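Local coordinates for protein UDP-glucose 4-epimerase (Brucella ovis, PDB 4WOK) that probably catalyses the NAD-dependent interconversion of UDP-glucose and UDP-galactose by epimerisation at C4 of the sugar, at residues 277-282 with 321-326. The protein carries 2 engineered substitutions. Residues are numbered along the deposited sequence; the frame is centred on the assembly and turned at random.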
loop_
_atom_site.group_PDB
_atom_site.type_symbol
_atom_site.label_atom_id
_atom_site.label_comp_id
_atom_site.label_asym_id
_atom_site.label_seq_id
_atom_site.Cartn_x
_atom_site.Cartn_y
_atom_site.Cartn_z
ATOM N N GLY A 277 -13.891 12.459 -15.641
ATOM C CA GLY A 277 -14.434 13.285 -16.708
ATOM C C GLY A 277 -14.949 14.607 -16.167
ATOM O O GLY A 277 -14.728 15.672 -16.744
ATOM N N ARG A 278 -15.623 14.522 -15.029
ATOM C CA ARG A 278 -16.213 15.679 -14.369
ATOM C C ARG A 278 -15.176 16.669 -13.841
ATOM O O ARG A 278 -15.291 17.872 -14.061
ATOM C CB ARG A 278 -17.096 15.203 -13.222
ATOM C CG ARG A 278 -17.888 16.283 -12.529
ATOM C CD ARG A 278 -18.609 15.690 -11.332
ATOM N NE ARG A 278 -19.098 14.345 -11.629
ATOM C CZ ARG A 278 -18.804 13.261 -10.916
ATOM N NH1 ARG A 278 -18.025 13.355 -9.843
ATOM N NH2 ARG A 278 -19.297 12.081 -11.274
ATOM N N LEU A 279 -14.161 16.168 -13.142
ATOM C CA LEU A 279 -13.200 17.045 -12.481
ATOM C C LEU A 279 -12.096 17.542 -13.407
ATOM O O LEU A 279 -11.458 18.558 -13.130
ATOM C CB LEU A 279 -12.569 16.321 -11.289
ATOM C CG LEU A 279 -13.510 16.052 -10.115
ATOM C CD1 LEU A 279 -12.908 15.026 -9.156
ATOM C CD2 LEU A 279 -13.808 17.350 -9.385
ATOM N N THR A 280 -11.855 16.822 -14.499
ATOM C CA THR A 280 -10.754 17.179 -15.389
ATOM C C THR A 280 -11.231 17.631 -16.766
ATOM O O THR A 280 -10.456 18.189 -17.540
ATOM C CB THR A 280 -9.782 16.012 -15.571
ATOM O OG1 THR A 280 -10.365 15.046 -16.447
ATOM C CG2 THR A 280 -9.496 15.367 -14.233
ATOM N N GLY A 281 -12.504 17.388 -17.063
ATOM C CA GLY A 281 -13.075 17.784 -18.343
ATOM C C GLY A 281 -12.640 16.894 -19.491
ATOM O O GLY A 281 -12.923 17.174 -20.652
ATOM N N ARG A 282 -11.937 15.814 -19.174
ATOM C CA ARG A 282 -11.495 14.900 -20.214
ATOM C C ARG A 282 -12.043 13.512 -19.939
ATOM O O ARG A 282 -11.916 13.000 -18.834
ATOM C CB ARG A 282 -9.974 14.899 -20.303
ATOM C CG ARG A 282 -9.430 16.290 -20.564
ATOM C CD ARG A 282 -7.960 16.276 -20.909
ATOM N NE ARG A 282 -7.712 15.628 -22.192
ATOM C CZ ARG A 282 -6.525 15.602 -22.791
ATOM N NH1 ARG A 282 -5.485 16.198 -22.219
ATOM N NH2 ARG A 282 -6.377 14.984 -23.956
ATOM N N THR A 321 -11.445 13.758 -3.542
ATOM C CA THR A 321 -10.084 14.093 -3.115
ATOM C C THR A 321 -9.048 13.182 -3.777
ATOM O O THR A 321 -7.991 13.637 -4.221
ATOM C CB THR A 321 -9.936 13.999 -1.588
ATOM O OG1 THR A 321 -10.812 14.956 -0.980
ATOM C CG2 THR A 321 -8.507 14.296 -1.166
ATOM N N ILE A 322 -9.361 11.897 -3.849
ATOM C CA ILE A 322 -8.477 10.945 -4.520
ATOM C C ILE A 322 -8.249 11.390 -5.960
ATOM O O ILE A 322 -7.108 11.498 -6.410
ATOM C CB ILE A 322 -9.062 9.525 -4.488
ATOM C CG1 ILE A 322 -8.979 8.962 -3.069
ATOM C CG2 ILE A 322 -8.373 8.632 -5.503
ATOM C CD1 ILE A 322 -9.718 7.656 -2.878
ATOM N N ILE A 323 -9.333 11.697 -6.668
ATOM C CA ILE A 323 -9.202 12.055 -8.077
ATOM C C ILE A 323 -8.477 13.376 -8.256
ATOM O O ILE A 323 -7.552 13.485 -9.055
ATOM C CB ILE A 323 -10.562 12.155 -8.773
ATOM C CG1 ILE A 323 -11.240 10.783 -8.802
ATOM C CG2 ILE A 323 -10.373 12.700 -10.175
ATOM C CD1 ILE A 323 -10.372 9.688 -9.369
ATOM N N ARG A 324 -8.914 14.381 -7.507
ATOM C CA ARG A 324 -8.356 15.720 -7.602
ATOM C C ARG A 324 -6.842 15.759 -7.326
ATOM O O ARG A 324 -6.095 16.484 -7.989
ATOM C CB ARG A 324 -9.090 16.640 -6.629
ATOM C CG ARG A 324 -9.098 18.095 -7.017
ATOM C CD ARG A 324 -9.844 18.924 -5.983
ATOM N NE ARG A 324 -11.243 18.523 -5.863
ATOM C CZ ARG A 324 -12.239 19.086 -6.542
ATOM N NH1 ARG A 324 -11.994 20.077 -7.392
ATOM N NH2 ARG A 324 -13.482 18.661 -6.368
ATOM N N THR A 325 -6.377 14.983 -6.356
ATOM C CA THR A 325 -4.962 15.063 -6.003
ATOM C C THR A 325 -4.089 14.229 -6.935
ATOM O O THR A 325 -2.925 14.552 -7.140
ATOM C CB THR A 325 -4.710 14.645 -4.530
ATOM O OG1 THR A 325 -5.193 13.318 -4.298
ATOM C CG2 THR A 325 -5.435 15.596 -3.610
ATOM N N ALA A 326 -4.648 13.176 -7.522
ATOM C CA ALA A 326 -3.870 12.338 -8.434
ATOM C C ALA A 326 -3.781 12.932 -9.841
ATOM O O ALA A 326 -2.738 12.864 -10.489
ATOM C CB ALA A 326 -4.459 10.939 -8.496
#
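L279, near the C-terminal end of helix 269-280, packs against I323 and R324 of helix 319-326 in a small, largely apolar helix-helix contact. It lies in the C-terminal part of an epimerase with a Rossmann-type, NAD-binding parallel sheet, and the side chain of I323 stays about 13 Å from the zinc ion and about 14 Å from the NAD. No hydrogen bond crosses between the two segments, and together they bury 177 Å².

The leucine forks over two neighbours, a methyl for each. Its CD1 meets the branch methyl of the isoleucine, with L279 CD1 3.6 Å from I323 CG2 and almost as near to I323 CB. That methyl stands anti to the backbone N of I323, which turns it to helix 269-280, where S275 and I276 also touch the isoleucine. On helix 200-209, I201 and M205 pack on the same residue, so I323 joins three helices.

R324 covers the other branch at the exposed margin. Its chain leaves the helix extended and then bends at chi3 (-61°), which brings the guanidinium to the leucine; the two side chains cross at about a right angle. V334 touches the arginine and D320 forms a long, weak ion pair with it, while a backbone hydrogen bond joins L279 and R335; the C-terminal tail thus runs beside both residues.

Behind the interface, T325 OG1 donates to T321 O over 2.8 Å, approaching from the face opposite to T325 N. At the leucine itself, CD2 of L279 sits over one face of the guanidinium, 3.3 Å from NH2 of R324.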